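Local coordinates for protein putative mannose-1-phosphate guanylyl transferase (Thermus thermophilus, PDB 2CU2) that probably acts as a mannose-1-phosphate guanylyltransferase, joining mannose 1-phosphate to the guanylyl group of GTP to make GDP-mannose, at residues A[78-83]-A[224-229]; A[7-12]-A[54-59]; A[23-28]-A[60-65]. All blocks are in the same frame, centred on the assembly; numbering follows the deposited sequence.

Interaction 1 of 3, residues A[78-83]-A[224-229]; sequences EPLGRD and VYAGLP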
ATOM      1  N   GLU A  78      29.218  -7.342  18.941  1.00 41.40           N
ATOM      2  CA  GLU A  78      29.403  -6.061  19.611  1.00 43.15           C
ATOM      3  C   GLU A  78      28.376  -5.966  20.735  1.00 43.57           C
ATOM      4  O   GLU A  78      27.169  -5.959  20.486  1.00 44.28           O
ATOM      5  CB  GLU A  78      29.202  -4.908  18.621  1.00 44.54           C
ATOM      6  CG  GLU A  78      30.133  -4.957  17.419  1.00 48.50           C
ATOM      7  CD  GLU A  78      29.683  -4.056  16.273  1.00 52.27           C
ATOM      8  OE1 GLU A  78      29.819  -2.817  16.387  1.00 54.46           O
ATOM      9  OE2 GLU A  78      29.200  -4.590  15.250  1.00 55.27           O
ATOM     10  N   PRO A  79      28.842  -5.895  21.990  1.00 43.96           N
ATOM     11  CA  PRO A  79      27.942  -5.803  23.144  1.00 44.26           C
ATOM     12  C   PRO A  79      27.022  -4.583  23.155  1.00 44.24           C
ATOM     13  O   PRO A  79      25.887  -4.660  23.625  1.00 43.92           O
ATOM     14  CB  PRO A  79      28.904  -5.822  24.336  1.00 44.39           C
ATOM     15  CG  PRO A  79      30.164  -5.249  23.776  1.00 44.40           C
ATOM     16  CD  PRO A  79      30.249  -5.912  22.425  1.00 44.45           C
ATOM     17  N   LEU A  80      27.516  -3.460  22.645  1.00 43.55           N
ATOM     18  CA  LEU A  80      26.781  -2.214  22.511  1.00 43.46           C
ATOM     19  C   LEU A  80      27.096  -1.539  21.179  1.00 41.85           C
ATOM     20  O   LEU A  80      28.025  -1.904  20.470  1.00 42.41           O
ATOM     21  CB  LEU A  80      27.204  -1.302  23.663  1.00 43.55           C
ATOM     22  CG  LEU A  80      26.910  -1.916  25.031  1.00 44.89           C
ATOM     23  CD1 LEU A  80      27.299  -0.987  26.183  1.00 46.30           C
ATOM     24  CD2 LEU A  80      25.432  -2.246  25.223  1.00 46.49           C
ATOM     25  N   GLY A  81      26.255  -0.550  20.829  1.00 41.15           N
ATOM     26  CA  GLY A  81      26.556   0.230  19.638  1.00 40.50           C
ATOM     27  C   GLY A  81      27.614   1.293  19.924  1.00 40.15           C
ATOM     28  O   GLY A  81      27.423   2.213  20.707  1.00 39.67           O
ATOM     29  N   ARG A  82      28.785   1.114  19.286  1.00 39.15           N
ATOM     30  CA  ARG A  82      29.857   2.094  19.415  1.00 39.61           C
ATOM     31  C   ARG A  82      30.372   2.567  18.052  1.00 39.95           C
ATOM     32  O   ARG A  82      31.514   2.978  17.890  1.00 39.56           O
ATOM     33  CB  ARG A  82      30.993   1.459  20.216  1.00 41.17           C
ATOM     34  CG  ARG A  82      31.153   2.098  21.595  1.00 44.45           C
ATOM     35  CD  ARG A  82      29.822   2.171  22.352  1.00 46.42           C
ATOM     36  NE  ARG A  82      30.053   2.502  23.760  1.00 46.67           N
ATOM     37  CZ  ARG A  82      28.975   2.601  24.558  1.00 50.08           C
ATOM     38  NH1 ARG A  82      27.763   2.403  24.065  1.00 48.16           N
ATOM     39  NH2 ARG A  82      29.134   2.887  25.853  1.00 49.91           N
ATOM     40  N   ASP A  83      29.492   2.460  17.039  1.00 39.05           N
ATOM     41  CA  ASP A  83      29.870   2.905  15.701  1.00 39.11           C
ATOM     42  C   ASP A  83      30.940   2.005  15.076  1.00 38.67           C
ATOM     43  O   ASP A  83      31.204   0.897  15.525  1.00 41.89           O
ATOM     44  CB  ASP A  83      30.384   4.344  15.795  1.00 41.95           C
ATOM     45  CG  ASP A  83      29.764   5.170  14.676  1.00 43.77           C
ATOM     46  OD1 ASP A  83      29.508   6.353  14.909  1.00 45.69           O
ATOM     47  OD2 ASP A  83      29.527   4.625  13.602  1.00 45.06           O
ATOM     48  N   VAL A 224      35.140  -3.365  28.670  1.00 33.46           N
ATOM     49  CA  VAL A 224      35.854  -2.440  27.789  1.00 33.20           C
ATOM     50  C   VAL A 224      34.900  -1.623  26.905  1.00 34.92           C
ATOM     51  O   VAL A 224      34.996  -0.408  26.803  1.00 35.06           O
ATOM     52  CB  VAL A 224      36.830  -3.237  26.919  1.00 32.61           C
ATOM     53  CG1 VAL A 224      37.432  -2.326  25.848  1.00 29.38           C
ATOM     54  CG2 VAL A 224      37.953  -3.806  27.765  1.00 29.98           C
ATOM     55  N   TYR A 225      33.981  -2.343  26.217  1.00 34.95           N
ATOM     56  CA  TYR A 225      33.087  -1.662  25.272  1.00 37.85           C
ATOM     57  C   TYR A 225      32.190  -0.622  25.962  1.00 39.43           C
ATOM     58  O   TYR A 225      31.895   0.441  25.429  1.00 39.45           O
ATOM     59  CB  TYR A 225      32.228  -2.710  24.548  1.00 38.21           C
ATOM     60  CG  TYR A 225      32.241  -2.473  23.072  1.00 36.71           C
ATOM     61  CD1 TYR A 225      33.420  -2.654  22.355  1.00 36.36           C
ATOM     62  CD2 TYR A 225      31.068  -2.136  22.391  1.00 35.81           C
ATOM     63  CE1 TYR A 225      33.430  -2.507  20.973  1.00 36.96           C
ATOM     64  CE2 TYR A 225      31.077  -1.977  21.009  1.00 36.24           C
ATOM     65  CZ  TYR A 225      32.255  -2.151  20.301  1.00 38.42           C
ATOM     66  OH  TYR A 225      32.279  -1.973  18.928  1.00 40.53           O
ATOM     67  N   ALA A 226      31.722  -0.966  27.179  1.00 38.25           N
ATOM     68  CA  ALA A 226      30.798  -0.058  27.866  1.00 38.24           C
ATOM     69  C   ALA A 226      31.412   1.334  28.103  1.00 39.44           C
ATOM     70  O   ALA A 226      30.757   2.363  28.010  1.00 39.72           O
ATOM     71  CB  ALA A 226      30.383  -0.687  29.202  1.00 38.01           C
ATOM     72  N   GLY A 227      32.717   1.338  28.452  1.00 39.22           N
ATOM     73  CA  GLY A 227      33.372   2.610  28.779  1.00 38.23           C
ATOM     74  C   GLY A 227      33.969   3.322  27.556  1.00 39.66           C
ATOM     75  O   GLY A 227      34.638   4.345  27.655  1.00 37.63           O
ATOM     76  N   LEU A 228      33.747   2.726  26.374  1.00 39.67           N
ATOM     77  CA  LEU A 228      34.263   3.283  25.129  1.00 40.99           C
ATOM     78  C   LEU A 228      33.298   4.349  24.587  1.00 41.63           C
ATOM     79  O   LEU A 228      32.084   4.207  24.650  1.00 41.86           O
ATOM     80  CB  LEU A 228      34.337   2.087  24.164  1.00 42.01           C
ATOM     81  CG  LEU A 228      35.281   2.237  22.967  1.00 43.48           C
ATOM     82  CD1 LEU A 228      36.749   2.429  23.333  1.00 43.01           C
ATOM     83  CD2 LEU A 228      35.259   0.995  22.087  1.00 42.11           C
ATOM     84  N   PRO A 229      33.861   5.467  24.087  1.00 41.08           N
ATOM     85  CA  PRO A 229      33.051   6.522  23.470  1.00 41.56           C
ATOM     86  C   PRO A 229      32.558   6.097  22.077  1.00 42.03           C
ATOM     87  O   PRO A 229      33.262   5.459  21.297  1.00 41.88           O
ATOM     88  CB  PRO A 229      33.972   7.723  23.334  1.00 41.56           C
ATOM     89  CG  PRO A 229      35.376   7.160  23.179  1.00 41.79           C
ATOM     90  CD  PRO A 229      35.266   5.846  24.066  1.00 40.33           C
TER
HETATM   91  O   HOH W   1      33.980   3.814  18.953  1.00 34.94           O

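Interaction 2 of 3, residues A[7-12]-A[54-59]; sequences VMAGGR and TLLAVR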
ATOM      1  N   VAL A   7      33.899  -7.330   8.162  1.00 31.91           N
ATOM      2  CA  VAL A   7      32.642  -6.921   7.549  1.00 32.54           C
ATOM      3  C   VAL A   7      31.677  -6.359   8.592  1.00 33.75           C
ATOM      4  O   VAL A   7      31.133  -7.065   9.431  1.00 35.25           O
ATOM      5  CB  VAL A   7      32.025  -8.140   6.865  1.00 33.33           C
ATOM      6  CG1 VAL A   7      30.688  -7.759   6.230  1.00 32.30           C
ATOM      7  CG2 VAL A   7      32.960  -8.658   5.788  1.00 33.08           C
ATOM      8  N   MET A   8      31.502  -5.027   8.540  1.00 33.89           N
ATOM      9  CA  MET A   8      30.665  -4.376   9.537  1.00 35.22           C
ATOM     10  C   MET A   8      29.186  -4.395   9.147  1.00 37.73           C
ATOM     11  O   MET A   8      28.758  -3.799   8.168  1.00 37.95           O
ATOM     12  CB  MET A   8      31.149  -2.933   9.694  1.00 33.99           C
ATOM     13  CG  MET A   8      32.633  -2.856  10.060  1.00 32.35           C
ATOM     14  SD  MET A   8      33.164  -1.176  10.415  1.00 38.29           S
ATOM     15  CE  MET A   8      32.949  -0.495   8.763  1.00 32.94           C
ATOM     16  N   ALA A   9      28.405  -5.155   9.937  1.00 40.14           N
ATOM     17  CA  ALA A   9      26.964  -5.184   9.718  1.00 44.23           C
ATOM     18  C   ALA A   9      26.234  -4.357  10.779  1.00 46.99           C
ATOM     19  O   ALA A   9      26.317  -4.611  11.973  1.00 49.36           O
ATOM     20  CB  ALA A   9      26.500  -6.641   9.780  1.00 43.83           C
ATOM     21  N   GLY A  10      25.535  -3.308  10.306  1.00 50.15           N
ATOM     22  CA  GLY A  10      24.824  -2.444  11.242  1.00 51.12           C
ATOM     23  C   GLY A  10      23.801  -1.554  10.535  1.00 51.96           C
ATOM     24  O   GLY A  10      23.506  -1.699   9.357  1.00 52.26           O
ATOM     25  N   GLY A  11      23.224  -0.623  11.317  1.00 52.58           N
ATOM     26  CA  GLY A  11      22.210   0.262  10.760  1.00 51.97           C
ATOM     27  C   GLY A  11      20.803  -0.295  10.984  1.00 52.22           C
ATOM     28  O   GLY A  11      20.472  -1.396  10.568  1.00 50.88           O
ATOM     29  N   ARG A  12      19.906   0.377  11.694  1.00 52.17           N
ATOM     30  CA  ARG A  12      18.498   0.005  11.782  1.00 53.39           C
ATOM     31  C   ARG A  12      17.819   0.128  10.421  1.00 51.23           C
ATOM     32  O   ARG A  12      16.930  -0.654  10.091  1.00 50.34           O
ATOM     33  CB  ARG A  12      17.763   0.907  12.778  1.00 56.07           C
ATOM     34  CG  ARG A  12      18.350   0.936  14.180  1.00 61.51           C
ATOM     35  CD  ARG A  12      17.594   1.928  15.060  1.00 65.12           C
ATOM     36  NE  ARG A  12      18.201   2.062  16.383  1.00 70.07           N
ATOM     37  CZ  ARG A  12      18.199   1.107  17.309  1.00 72.18           C
ATOM     38  NH1 ARG A  12      17.616  -0.061  17.059  1.00 72.89           N
ATOM     39  NH2 ARG A  12      18.788   1.317  18.483  1.00 73.25           N
ATOM     40  N   THR A  54      37.561 -14.101   7.442  1.00 38.95           N
ATOM     41  CA  THR A  54      36.604 -13.002   7.440  1.00 36.78           C
ATOM     42  C   THR A  54      35.886 -12.869   8.785  1.00 37.23           C
ATOM     43  O   THR A  54      35.425 -13.842   9.368  1.00 37.50           O
ATOM     44  CB  THR A  54      35.586 -13.248   6.327  1.00 36.08           C
ATOM     45  OG1 THR A  54      36.267 -13.295   5.071  1.00 33.74           O
ATOM     46  CG2 THR A  54      34.563 -12.109   6.297  1.00 33.38           C
ATOM     47  N   LEU A  55      35.792 -11.644   9.289  1.00 36.13           N
ATOM     48  CA  LEU A  55      35.130 -11.386  10.562  1.00 37.06           C
ATOM     49  C   LEU A  55      33.857 -10.577  10.321  1.00 37.14           C
ATOM     50  O   LEU A  55      33.892  -9.509   9.708  1.00 37.44           O
ATOM     51  CB  LEU A  55      36.070 -10.616  11.495  1.00 36.98           C
ATOM     52  CG  LEU A  55      37.498 -11.179  11.608  1.00 39.91           C
ATOM     53  CD1 LEU A  55      38.402 -10.172  12.311  1.00 39.47           C
ATOM     54  CD2 LEU A  55      37.480 -12.506  12.357  1.00 39.23           C
ATOM     55  N   LEU A  56      32.734 -11.091  10.801  1.00 36.33           N
ATOM     56  CA  LEU A  56      31.463 -10.410  10.634  1.00 36.69           C
ATOM     57  C   LEU A  56      31.015  -9.764  11.937  1.00 36.73           C
ATOM     58  O   LEU A  56      30.544 -10.447  12.842  1.00 35.44           O
ATOM     59  CB  LEU A  56      30.401 -11.398  10.155  1.00 35.42           C
ATOM     60  CG  LEU A  56      28.983 -10.831  10.050  1.00 34.54           C
ATOM     61  CD1 LEU A  56      28.937  -9.709   9.008  1.00 31.91           C
ATOM     62  CD2 LEU A  56      28.036 -11.952   9.680  1.00 34.08           C
ATOM     63  N   ALA A  57      31.159  -8.444  12.019  1.00 36.68           N
ATOM     64  CA  ALA A  57      30.768  -7.695  13.207  1.00 35.74           C
ATOM     65  C   ALA A  57      29.295  -7.296  13.172  1.00 37.07           C
ATOM     66  O   ALA A  57      28.834  -6.641  12.225  1.00 35.15           O
ATOM     67  CB  ALA A  57      31.634  -6.452  13.348  1.00 36.15           C
ATOM     68  N   VAL A  58      28.564  -7.709  14.208  1.00 37.41           N
ATOM     69  CA  VAL A  58      27.158  -7.387  14.409  1.00 38.30           C
ATOM     70  C   VAL A  58      26.834  -7.233  15.895  1.00 39.36           C
ATOM     71  O   VAL A  58      27.568  -7.664  16.774  1.00 37.53           O
ATOM     72  CB  VAL A  58      26.322  -8.515  13.804  1.00 37.74           C
ATOM     73  CG1 VAL A  58      26.709  -8.722  12.341  1.00 41.20           C
ATOM     74  CG2 VAL A  58      26.568  -9.803  14.566  1.00 39.82           C
ATOM     75  N   ARG A  59      25.705  -6.553  16.162  1.00 40.00           N
ATOM     76  CA  ARG A  59      25.297  -6.362  17.547  1.00 43.05           C
ATOM     77  C   ARG A  59      24.988  -7.696  18.231  1.00 44.02           C
ATOM     78  O   ARG A  59      24.622  -8.684  17.608  1.00 43.61           O
ATOM     79  CB  ARG A  59      24.059  -5.466  17.560  1.00 43.97           C
ATOM     80  CG  ARG A  59      24.413  -3.989  17.392  1.00 46.52           C
ATOM     81  CD  ARG A  59      25.092  -3.416  18.642  1.00 49.07           C
ATOM     82  NE  ARG A  59      24.101  -3.152  19.689  1.00 51.71           N
ATOM     83  CZ  ARG A  59      23.364  -2.033  19.571  1.00 51.84           C
ATOM     84  NH1 ARG A  59      23.554  -1.219  18.547  1.00 51.02           N
ATOM     85  NH2 ARG A  59      22.416  -1.767  20.474  1.00 53.70           N
TER
HETATM   86  O   HOH W   2      24.317  -5.351  13.863  1.00 46.46           O

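Interaction 3 of 3, residues A[23-28]-A[60-65]; sequences DRPKPF and RDQEAV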
ATOM      1  N   ASP A  23      14.188  -6.651  14.615  1.00 53.82           N
ATOM      2  CA  ASP A  23      15.111  -7.778  14.651  1.00 54.56           C
ATOM      3  C   ASP A  23      15.716  -8.040  13.271  1.00 53.88           C
ATOM      4  O   ASP A  23      16.311  -9.074  13.000  1.00 53.72           O
ATOM      5  CB  ASP A  23      14.345  -9.011  15.132  1.00 57.05           C
ATOM      6  CG  ASP A  23      13.198  -9.299  14.175  1.00 59.90           C
ATOM      7  OD1 ASP A  23      13.056  -8.551  13.207  1.00 61.40           O
ATOM      8  OD2 ASP A  23      12.468 -10.261  14.400  1.00 62.42           O
ATOM      9  N   ARG A  24      15.502  -7.063  12.371  1.00 52.58           N
ATOM     10  CA  ARG A  24      16.046  -7.187  11.026  1.00 51.18           C
ATOM     11  C   ARG A  24      16.643  -5.864  10.545  1.00 48.36           C
ATOM     12  O   ARG A  24      15.970  -5.022   9.964  1.00 48.56           O
ATOM     13  CB  ARG A  24      14.913  -7.617  10.093  1.00 53.53           C
ATOM     14  CG  ARG A  24      15.350  -8.699   9.107  1.00 57.88           C
ATOM     15  CD  ARG A  24      15.569 -10.050   9.795  1.00 61.87           C
ATOM     16  NE  ARG A  24      14.665 -11.063   9.241  1.00 65.70           N
ATOM     17  CZ  ARG A  24      14.577 -12.236   9.895  1.00 66.66           C
ATOM     18  NH1 ARG A  24      15.286 -12.441  10.992  1.00 66.95           N
ATOM     19  NH2 ARG A  24      13.765 -13.191   9.431  1.00 68.37           N
ATOM     20  N   PRO A  25      17.944  -5.692  10.857  1.00 45.59           N
ATOM     21  CA  PRO A  25      18.687  -4.506  10.458  1.00 43.69           C
ATOM     22  C   PRO A  25      18.882  -4.442   8.941  1.00 41.78           C
ATOM     23  O   PRO A  25      18.602  -5.381   8.205  1.00 38.94           O
ATOM     24  CB  PRO A  25      20.043  -4.544  11.164  1.00 44.14           C
ATOM     25  CG  PRO A  25      20.021  -5.697  12.166  1.00 44.72           C
ATOM     26  CD  PRO A  25      18.808  -6.580  11.611  1.00 45.44           C
ATOM     27  N   LYS A  26      19.356  -3.269   8.484  1.00 39.47           N
ATOM     28  CA  LYS A  26      19.417  -2.995   7.045  1.00 38.98           C
ATOM     29  C   LYS A  26      20.097  -4.124   6.250  1.00 37.77           C
ATOM     30  O   LYS A  26      19.634  -4.546   5.199  1.00 37.80           O
ATOM     31  CB  LYS A  26      20.176  -1.683   6.841  1.00 39.27           C
ATOM     32  CG  LYS A  26      20.621  -1.490   5.390  1.00 40.75           C
ATOM     33  CD  LYS A  26      20.712  -0.013   5.004  1.00 38.21           C
ATOM     34  CE  LYS A  26      21.638   0.225   3.807  1.00 40.34           C
ATOM     35  NZ  LYS A  26      22.146   1.596   3.841  1.00 39.11           N
ATOM     36  N   PRO A  27      21.258  -4.582   6.757  1.00 36.59           N
ATOM     37  CA  PRO A  27      22.088  -5.544   6.035  1.00 35.91           C
ATOM     38  C   PRO A  27      21.349  -6.856   5.750  1.00 35.60           C
ATOM     39  O   PRO A  27      21.774  -7.678   4.948  1.00 34.27           O
ATOM     40  CB  PRO A  27      23.328  -5.814   6.882  1.00 35.91           C
ATOM     41  CG  PRO A  27      23.386  -4.764   7.989  1.00 35.80           C
ATOM     42  CD  PRO A  27      21.872  -4.252   8.032  1.00 36.44           C
ATOM     43  N   PHE A  28      20.246  -7.074   6.487  1.00 36.21           N
ATOM     44  CA  PHE A  28      19.549  -8.348   6.352  1.00 36.58           C
ATOM     45  C   PHE A  28      18.239  -8.262   5.564  1.00 38.23           C
ATOM     46  O   PHE A  28      17.336  -9.077   5.708  1.00 39.83           O
ATOM     47  CB  PHE A  28      19.325  -8.932   7.748  1.00 36.13           C
ATOM     48  CG  PHE A  28      20.623  -9.018   8.492  1.00 36.95           C
ATOM     49  CD1 PHE A  28      21.441 -10.128   8.320  1.00 38.17           C
ATOM     50  CD2 PHE A  28      20.961  -8.034   9.407  1.00 38.40           C
ATOM     51  CE1 PHE A  28      22.601 -10.253   9.068  1.00 37.23           C
ATOM     52  CE2 PHE A  28      22.127  -8.165  10.154  1.00 37.55           C
ATOM     53  CZ  PHE A  28      22.950  -9.272   9.988  1.00 37.23           C
ATOM     54  N   ARG A  60      25.190  -7.709  19.560  1.00 46.00           N
ATOM     55  CA  ARG A  60      24.964  -8.919  20.325  1.00 48.47           C
ATOM     56  C   ARG A  60      23.520  -9.407  20.204  1.00 48.36           C
ATOM     57  O   ARG A  60      23.238 -10.596  20.168  1.00 48.17           O
ATOM     58  CB  ARG A  60      25.302  -8.623  21.790  1.00 51.73           C
ATOM     59  CG  ARG A  60      24.796  -9.715  22.734  1.00 56.08           C
ATOM     60  CD  ARG A  60      25.478  -9.651  24.107  1.00 60.45           C
ATOM     61  NE  ARG A  60      24.625  -8.953  25.073  1.00 65.59           N
ATOM     62  CZ  ARG A  60      25.236  -8.177  25.988  1.00 68.13           C
ATOM     63  NH1 ARG A  60      26.553  -8.057  25.984  1.00 69.06           N
ATOM     64  NH2 ARG A  60      24.507  -7.540  26.908  1.00 69.31           N
ATOM     65  N   ASP A  61      22.576  -8.447  20.167  1.00 49.41           N
ATOM     66  CA  ASP A  61      21.181  -8.859  20.120  1.00 51.66           C
ATOM     67  C   ASP A  61      20.747  -9.299  18.713  1.00 51.94           C
ATOM     68  O   ASP A  61      19.606  -9.672  18.472  1.00 52.88           O
ATOM     69  CB  ASP A  61      20.294  -7.724  20.646  1.00 52.84           C
ATOM     70  CG  ASP A  61      20.602  -6.432  19.908  1.00 54.99           C
ATOM     71  OD1 ASP A  61      20.435  -5.373  20.518  1.00 55.62           O
ATOM     72  OD2 ASP A  61      20.984  -6.496  18.744  1.00 55.81           O
ATOM     73  N   GLN A  62      21.699  -9.232  17.760  1.00 51.48           N
ATOM     74  CA  GLN A  62      21.363  -9.609  16.387  1.00 50.73           C
ATOM     75  C   GLN A  62      22.011 -10.933  15.975  1.00 50.53           C
ATOM     76  O   GLN A  62      22.059 -11.300  14.808  1.00 49.29           O
ATOM     77  CB  GLN A  62      21.823  -8.487  15.444  1.00 53.14           C
ATOM     78  CG  GLN A  62      20.674  -7.895  14.628  1.00 54.90           C
ATOM     79  CD  GLN A  62      19.994  -6.807  15.428  1.00 56.35           C
ATOM     80  OE1 GLN A  62      18.784  -6.746  15.571  1.00 56.42           O
ATOM     81  NE2 GLN A  62      20.847  -5.906  15.958  1.00 57.74           N
ATOM     82  N   GLU A  63      22.556 -11.649  16.974  1.00 49.62           N
ATOM     83  CA  GLU A  63      23.237 -12.900  16.666  1.00 49.29           C
ATOM     84  C   GLU A  63      22.337 -13.869  15.894  1.00 48.55           C
ATOM     85  O   GLU A  63      22.772 -14.617  15.028  1.00 47.71           O
ATOM     86  CB  GLU A  63      23.677 -13.541  17.982  1.00 51.07           C
ATOM     87  CG  GLU A  63      24.603 -14.734  17.750  1.00 53.56           C
ATOM     88  CD  GLU A  63      25.053 -15.288  19.081  1.00 55.78           C
ATOM     89  OE1 GLU A  63      25.883 -16.186  19.089  1.00 55.05           O
ATOM     90  OE2 GLU A  63      24.563 -14.819  20.107  1.00 56.93           O
ATOM     91  N   ALA A  64      21.044 -13.867  16.268  1.00 47.41           N
ATOM     92  CA  ALA A  64      20.114 -14.815  15.658  1.00 47.61           C
ATOM     93  C   ALA A  64      20.082 -14.694  14.131  1.00 47.07           C
ATOM     94  O   ALA A  64      20.330 -15.646  13.399  1.00 46.43           O
ATOM     95  CB  ALA A  64      18.722 -14.550  16.231  1.00 47.40           C
ATOM     96  N   VAL A  65      19.758 -13.503  13.640  1.00 45.60           N
ATOM     97  CA  VAL A  65      19.642 -13.281  12.200  1.00 44.98           C
ATOM     98  C   VAL A  65      20.994 -13.368  11.471  1.00 44.30           C
ATOM     99  O   VAL A  65      21.068 -13.594  10.271  1.00 44.15           O
ATOM    100  CB  VAL A  65      18.994 -11.916  11.963  1.00 46.70           C
ATOM    101  CG1 VAL A  65      19.945 -10.797  12.385  1.00 44.65           C
ATOM    102  CG2 VAL A  65      18.649 -11.749  10.493  1.00 46.71           C
TER

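Interaction 1 of 3, residues A[78-83]-A[224-229]
The guanidinium group of Arg-82 reaches into a cluster of backbone carbonyls at the end of helix 221-226 and in the turn that follows. Its NE donates to Leu-228 O at 2.8 Å, with an N-H...O angle of 136°; the bond is bent: Leu-228 O lies out of the guanidinium plane, and the donor comes in tilted from the carbonyl plane. NH2 makes a weak bond to Ala-226 O at 2.7 Å, and NH1 turns back to Gly-81 O in a long, weak bond of 3.4 Å. A kink in the arginine chain at chi2 (50°) carries the group over to these acceptors. Carbonyls near a helix C-terminus probably hold the positive charge favourably. The contact thus ties the loop between strand 74-78 and helix 83-98, in the nucleotidyltransferase domain of the GT-A clan, to the C-terminal end of helix 221-226, far along the chain. A water 2.8 Å from Arg-82 O and 3.0 Å from Pro-229 O can donate to both carbonyls, although other acceptors nearby compete for its protons. Tyr-225 supplies the apolar half. Pro-79 CD sits over one face of its ring in a CH-pi contact, 4.2 Å from the centroid and 23° off the normal, while Pro-79 CG packs on Tyr-225 CB at 3.4 Å. In the ring plane, at the edge, Leu-80 O approaches Tyr-225 CE2 to 3.1 Å. Arg-82 CB leans obliquely on the same ring, and Leu-90 of helix 83-98 also touches this tyrosine.

Interaction 2 of 3, residues A[7-12]-A[54-59]
Val-7 and Ala-9 bind to strand 54-59 through three backbone hydrogen bonds in parallel register, Val-7 lying beside Leu-56 and Met-8 beside Ala-57. Val-7 N donates to Leu-55 O at 2.7 Å in an almost straight bond (N-H...O 173°). The return bond from Ala-57 N to Val-7 O, 2.9 Å long, is more bent at 145°. Ala-9 N then reaches Ala-57 O at 2.8 Å. Beyond this point direct pairing ceases: Ala-9 O faces Ala-57 O, two acceptors without a proton between them. A water takes over instead, donating to Ala-9 O at 2.8 Å and accepting from Arg-59 N at 2.9 Å, so that both backbone groups are satisfied where the chains diverge.

Apolar packing follows the two faces of the sheet. On the face carrying Val-7 and Leu-56, Leu-56 has CG anti to its own nitrogen (chi1 175°), which brings CD1 back across to Val-7 CG1 at 3.8 Å; Leu-38 of helix 37-45 packs on both residues. Val-7 CG2 meets Thr-54 CG2 at 3.8 Å, the hydroxyl of that threonine being bonded to Pro-50 O. Val-58 CG1 presses on Ala-9 CB at 3.3 Å, a close approach for two methyl carbons. Met-8 and Ala-57 point to the other face, where Thr-84 and Ala-87 of helix 83-98 touch Met-8.

Two adjacent parallel strands joined through helix 37-45 form a beta-alpha-beta crossover of the Rossmann-like kind, and the loop of Gly-10 and Gly-11 leaving the first strand matches the start of the glycine-rich signature of sugar nucleotidyltransferases.

Interaction 3 of 3, residues A[23-28]-A[60-65]
Val-65 of helix 63-66 inserts among Asp-23, Arg-24, Pro-25 and Phe-28, and no hydrogen bond crosses between the two segments. Val-65 CB lies 4.0 Å from Asp-23 O, a carbonyl beside the root of the side chain. From there CG1 takes the crowded position between backbone N and carbonyl carbon (chi1 69°), which sets it above the Phe-28 ring. Val-65 CG1 is 4.0 Å from the centroid of the Phe-28 ring and only 7° off the normal, a CH-pi contact over the middle of the face. The opposite face carries Pro-27 CB, displaced toward the rim, so the ring is sandwiched between valine and proline. Val-65 CG1 also lies 4.4 Å from Pro-25 CD. The other methyl, Val-65 CG2, is anti to the backbone N and turns to the arginine: it meets Arg-24 NH1 at 3.5 Å, obliquely to the guanidinium group, and Arg-24 CD at 3.6 Å. Val-65 CG2 further contacts Phe-28 CD1 at 3.9 Å.

The Pro-Lys-Pro-Phe sequence at 25-28 corresponds to the end of the signature motif of sugar nucleotidyltransferases, in which the lysine is a hallmark. Lys-26 takes no part in this interface; its NZ forms a salt bridge with Asp-109 and a hydrogen bond to Asp-255 O, while Pro-25 and Phe-28 pack against Gln-62 and Val-65.

Gln-62, at the N-cap position of that helix, meets Pro-25 from the opposite direction. The aliphatic Gln-62 CG rests on Pro-25 CG at 3.4 Å, and the chain bends at chi2 (86°) so that its amide carbon lies against the same proline atom. Gln-62 OE1 ends near Asp-23 CA, while the Asp-23 carboxylate is paired with Arg-21.

Strand 54-59 and the turn after it connect all three contacts. Interactions 2 and 3 alternate along the chain, and their centres are about 9 Å apart. The glycine loop of one joins the Pro-Lys-Pro-Phe segment of the other through a probable hydrogen bond from Lys-26 N to Gly-11 O (3.0 Å), bringing together both ends of what is probably the nucleotide-binding signature. Interaction 1 lies further off, with its centre about 14 Å from that of interaction 2 and about 17 Å from that of interaction 3. Glu-78 links it to both: Glu-78 N probably bonds to Val-58 O (2.7 Å), and Arg-60 N probably bonds to Glu-78 O (2.8 Å).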